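Local structure of trans-isoprenyl diphosphate synthase (Caulobacter crescentus, 3OYR) at residues B[161-164]-B[165-169]; B[186-189]-B[190-193]. The protein probably makes all-trans-octaprenyl diphosphate, the precursor of the quinone side chain, by adding isopentenyl units to farnesyl diphosphate. All blocks are in the same frame, centred on the assembly; numbering follows the deposited sequence.

Contact 1 (B[161-164]-B[165-169])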
loop_
_atom_site.group_PDB
_atom_site.type_symbol
_atom_site.label_atom_id
_atom_site.label_comp_id
_atom_site.label_asym_id
_atom_site.label_seq_id
_atom_site.Cartn_x
_atom_site.Cartn_y
_atom_site.Cartn_z
ATOM N N ARG B 161 2.799 -5.553 6.319
ATOM C CA ARG B 161 2.032 -6.751 6.030
ATOM C C ARG B 161 1.097 -7.062 7.192
ATOM O O ARG B 161 -0.073 -7.387 6.986
ATOM C CB ARG B 161 2.985 -7.912 5.746
ATOM C CG ARG B 161 2.324 -9.238 5.370
ATOM C CD ARG B 161 2.364 -10.208 6.542
ATOM N NE ARG B 161 3.745 -10.459 6.980
ATOM C CZ ARG B 161 4.075 -11.108 8.089
ATOM N NH1 ARG B 161 3.132 -11.558 8.908
ATOM N NH2 ARG B 161 5.351 -11.295 8.386
ATOM N N VAL B 162 1.624 -6.908 8.396
ATOM C CA VAL B 162 0.932 -7.212 9.634
ATOM C C VAL B 162 -0.233 -6.240 9.871
ATOM O O VAL B 162 -1.321 -6.650 10.297
ATOM C CB VAL B 162 1.949 -7.271 10.793
ATOM C CG1 VAL B 162 1.273 -7.202 12.131
ATOM C CG2 VAL B 162 2.712 -8.567 10.711
ATOM N N ILE B 163 -0.026 -4.969 9.530
ATOM C CA ILE B 163 -1.129 -4.006 9.516
ATOM C C ILE B 163 -2.283 -4.471 8.637
ATOM O O ILE B 163 -3.423 -4.470 9.079
ATOM C CB ILE B 163 -0.652 -2.595 9.077
ATOM C CG1 ILE B 163 0.278 -2.016 10.143
ATOM C CG2 ILE B 163 -1.822 -1.663 8.859
ATOM C CD1 ILE B 163 1.213 -0.948 9.630
ATOM N N ALA B 164 -1.988 -4.879 7.401
ATOM C CA ALA B 164 -3.042 -5.338 6.495
ATOM C C ALA B 164 -3.803 -6.550 7.050
ATOM O O ALA B 164 -5.037 -6.609 6.966
ATOM C CB ALA B 164 -2.472 -5.643 5.141
ATOM N N GLU B 165 -3.061 -7.488 7.636
ATOM C CA GLU B 165 -3.612 -8.685 8.270
ATOM C C GLU B 165 -4.543 -8.335 9.405
ATOM O O GLU B 165 -5.636 -8.893 9.509
ATOM C CB GLU B 165 -2.482 -9.560 8.834
ATOM C CG GLU B 165 -1.674 -10.268 7.775
ATOM C CD GLU B 165 -0.619 -11.203 8.372
ATOM O OE1 GLU B 165 -0.600 -12.381 7.990
ATOM O OE2 GLU B 165 0.183 -10.765 9.214
ATOM N N GLY B 166 -4.106 -7.402 10.244
ATOM C CA GLY B 166 -4.910 -6.906 11.348
ATOM C C GLY B 166 -6.176 -6.236 10.874
ATOM O O GLY B 166 -7.211 -6.395 11.482
ATOM N N GLU B 167 -6.091 -5.494 9.777
ATOM C CA GLU B 167 -7.262 -4.805 9.239
ATOM C C GLU B 167 -8.265 -5.774 8.620
ATOM O O GLU B 167 -9.484 -5.591 8.744
ATOM C CB GLU B 167 -6.826 -3.787 8.192
ATOM C CG GLU B 167 -6.094 -2.542 8.761
ATOM C CD GLU B 167 -7.055 -1.432 9.136
ATOM O OE1 GLU B 167 -7.808 -1.591 10.124
ATOM O OE2 GLU B 167 -7.049 -0.397 8.438
ATOM N N VAL B 168 -7.753 -6.794 7.934
ATOM C CA VAL B 168 -8.599 -7.854 7.424
ATOM C C VAL B 168 -9.260 -8.618 8.580
ATOM O O VAL B 168 -10.466 -8.871 8.534
ATOM C CB VAL B 168 -7.828 -8.784 6.451
ATOM C CG1 VAL B 168 -8.664 -9.967 6.038
ATOM C CG2 VAL B 168 -7.452 -8.035 5.223
ATOM N N LEU B 169 -8.481 -8.934 9.623
ATOM C CA LEU B 169 -8.975 -9.662 10.788
ATOM C C LEU B 169 -10.090 -8.891 11.456
ATOM O O LEU B 169 -11.095 -9.478 11.845
ATOM C CB LEU B 169 -7.865 -9.935 11.819
ATOM C CG LEU B 169 -8.194 -10.831 13.034
ATOM C CD1 LEU B 169 -8.953 -12.129 12.650
ATOM C CD2 LEU B 169 -6.894 -11.167 13.812
#
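R161 and E165 form an i to i+4 salt bridge on helix 150-173 of the all-helical polyprenyl synthase fold, on the side of this helix that packs against the second subunit. The bridge runs from R161 NH1 to E165 OE2 at 3.1 Å, with an N-H...O angle of 152°. It is not the flat, two-pronged type: the guanidinium and carboxylate planes stand 82° apart, and NH1 reaches OE2 from above the carboxylate plane while OE2 sits at the guanidinium edge. Bends in the arginine chain at chi2 (-104°) and chi3 bring the guanidinium round toward the E165 carboxylate, with R161 CD 3.5 Å from E165 OE2. V162 CG2 lies over one face of the guanidinium, near its rim. Both charged groups have further partners on the second subunit: R161 NE is salt-bridged to its E142, and E165 OE1 is hydrogen-bonded to the hydroxyl of its S48.

Beneath the side chains the alpha-helical ladder is regular. The amides of E165, G166, E167 and V168 each bond to the carbonyl four residues earlier; the first, E165 N to R161 O, is 3.1 Å long and the last, V168 N to A164 O, 2.9 Å. Where the helix faces the active site, E167 carries its carboxylate away from this turn through a bend at chi2, with CG still 3.3 Å from I163 O. Its side chain comes within about 4 Å of a bound dimethylallyl diphosphate, nearest atom to nearest atom. The chemistry thus differs by face: at the interface, opposite charges of one helix are paired and tied to the second subunit, whereas E167 brings a second carboxylate up to the calcium ligand D105, a closeness that the nearby cation would be expected to ease.

Contact 2 (B[186-189]-B[190-193]). With DMA (dimethylallyl diphosphate), chain G.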
loop_
_atom_site.group_PDB
_atom_site.type_symbol
_atom_site.label_atom_id
_atom_site.label_comp_id
_atom_site.label_asym_id
_atom_site.label_seq_id
_atom_site.Cartn_x
_atom_site.Cartn_y
_atom_site.Cartn_z
ATOM N N GLU B 186 -5.358 -9.219 19.628
ATOM C CA GLU B 186 -4.611 -9.675 18.470
ATOM C C GLU B 186 -4.768 -8.666 17.333
ATOM O O GLU B 186 -3.800 -8.307 16.707
ATOM C CB GLU B 186 -5.102 -11.060 18.049
ATOM C CG GLU B 186 -4.324 -11.701 16.918
ATOM C CD GLU B 186 -4.922 -13.029 16.445
ATOM O OE1 GLU B 186 -4.440 -13.544 15.410
ATOM O OE2 GLU B 186 -5.864 -13.556 17.093
ATOM N N ILE B 187 -5.993 -8.193 17.096
ATOM C CA ILE B 187 -6.268 -7.167 16.113
ATOM C C ILE B 187 -5.531 -5.859 16.386
ATOM O O ILE B 187 -4.853 -5.339 15.486
ATOM C CB ILE B 187 -7.789 -6.881 16.064
ATOM C CG1 ILE B 187 -8.523 -8.082 15.452
ATOM C CG2 ILE B 187 -8.102 -5.511 15.417
ATOM C CD1 ILE B 187 -10.075 -8.006 15.581
ATOM N N ILE B 188 -5.643 -5.326 17.608
ATOM C CA ILE B 188 -4.984 -4.048 17.895
ATOM C C ILE B 188 -3.462 -4.194 17.891
ATOM O O ILE B 188 -2.757 -3.273 17.517
ATOM C CB ILE B 188 -5.526 -3.315 19.156
ATOM C CG1 ILE B 188 -5.278 -4.109 20.456
ATOM C CG2 ILE B 188 -7.017 -3.043 18.967
ATOM C CD1 ILE B 188 -5.360 -3.264 21.754
ATOM N N GLN B 189 -2.954 -5.370 18.246
ATOM C CA GLN B 189 -1.497 -5.535 18.189
ATOM C C GLN B 189 -0.991 -5.422 16.739
ATOM O O GLN B 189 0.027 -4.769 16.467
ATOM C CB GLN B 189 -1.034 -6.823 18.864
ATOM C CG GLN B 189 0.503 -6.942 18.874
ATOM C CD GLN B 189 1.017 -8.151 19.616
ATOM O OE1 GLN B 189 0.699 -8.366 20.784
ATOM N NE2 GLN B 189 1.873 -8.920 18.954
ATOM N N ALA B 190 -1.735 -6.030 15.825
ATOM C CA ALA B 190 -1.357 -6.097 14.423
ATOM C C ALA B 190 -1.592 -4.771 13.716
ATOM O O ALA B 190 -0.697 -4.254 13.063
ATOM C CB ALA B 190 -2.109 -7.231 13.719
ATOM N N LYS B 191 -2.789 -4.214 13.871
ATOM C CA LYS B 191 -3.172 -3.063 13.088
ATOM C C LYS B 191 -2.575 -1.760 13.614
ATOM O O LYS B 191 -2.448 -0.811 12.848
ATOM C CB LYS B 191 -4.691 -2.956 12.992
ATOM C CG LYS B 191 -5.321 -2.211 14.152
ATOM C CD LYS B 191 -6.749 -1.828 13.836
ATOM C CE LYS B 191 -7.409 -1.269 15.089
ATOM N NZ LYS B 191 -8.811 -0.817 14.792
ATOM N N THR B 192 -2.209 -1.716 14.900
ATOM C CA THR B 192 -1.722 -0.466 15.491
ATOM C C THR B 192 -0.388 -0.587 16.196
ATOM O O THR B 192 0.506 0.219 15.962
ATOM C CB THR B 192 -2.762 0.153 16.439
ATOM O OG1 THR B 192 -3.970 0.422 15.702
ATOM C CG2 THR B 192 -2.235 1.457 17.056
ATOM N N ALA B 193 -0.242 -1.585 17.063
ATOM C CA ALA B 193 0.955 -1.645 17.901
ATOM C C ALA B 193 2.232 -1.997 17.115
ATOM O O ALA B 193 3.319 -1.537 17.460
ATOM C CB ALA B 193 0.744 -2.589 19.078
HETATM C C1 DMA G . -6.892 1.609 12.939
HETATM O O1 DMA G . -7.489 2.215 14.079
HETATM C C2 DMA G . -6.482 2.589 11.884
HETATM C C3 DMA G . -5.326 2.489 11.218
HETATM C C4 DMA G . -4.323 1.402 11.445
HETATM C C5 DMA G . -5.041 3.532 10.189
HETATM P PA DMA G . -8.877 3.070 14.088
HETATM O O1A DMA G . -9.344 2.971 15.509
HETATM O O2A DMA G . -9.797 2.707 12.954
HETATM O O3A DMA G . -8.243 4.538 13.846
HETATM P PB DMA G . -9.062 5.914 13.626
HETATM O O1B DMA G . -7.886 6.855 13.633
HETATM O O2B DMA G . -10.006 6.022 14.801
HETATM O O3B DMA G . -9.813 5.794 12.320
#
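I188 O accepts two backbone amides, T192 N at 3.1 Å and A193 N at 3.1 Å, and so marks a wider pi-type turn in helix 181-206 beside the substrate pocket. The two bonds differ in direction: A193 N lies in the carbonyl plane, with a straight N-H...O angle of 163°, whereas T192 N sits above that plane and its bond is bent to 143°. Before the turn the bonding is ordinary alpha-helical, with A190 N on E186 O and K191 N on I187 O.

K191 carries the contact to the ligand. Its CG stands between the backbone N and the carbonyl carbon (chi1 86°), and the chain beyond is extended, passing alongside C1 of dimethylallyl diphosphate, 3.6 Å from CD. NZ has a firmer partner in Q170 OE1 of helix 150-173; its bond to the ligand ester oxygen O1, at 3.4 Å, is weak. The backbone takes part too, since K191 O lies 3.2 Å from the ligand methyl C4. T192 OG1 is hydrogen-bonded to Q229 OE1 of helix 211-238, and the T192 side chain also touches a second bound dimethylallyl diphosphate.

With its ammonium held by Q170 beside the oxygen that joins the allylic carbon to the diphosphate, K191 would be expected to stabilise negative charge developing there.

Overall arrangement
Contact 1 comes first along the chain, on helix 150-173, and contact 2 follows on the next helix, 181-206; their centres lie about 8 Å apart. The two helices touch directly: A190 CB rests 3.6 Å from V162 O and 3.7 Å from G166 CA, the glycine presenting only backbone. One turn on along helix 150-173 and one back along 181-206, L169 CG meets I187 CG1 at 3.7 Å. Both contacts belong to the helical bundle around the substrate pocket and reach it from neighbouring walls, through E167 and through K191 with T192. Contact 1 faces the second subunit, while contact 2 packs against helix 211-238, so the pair spans from the dimer interface to the chain interior.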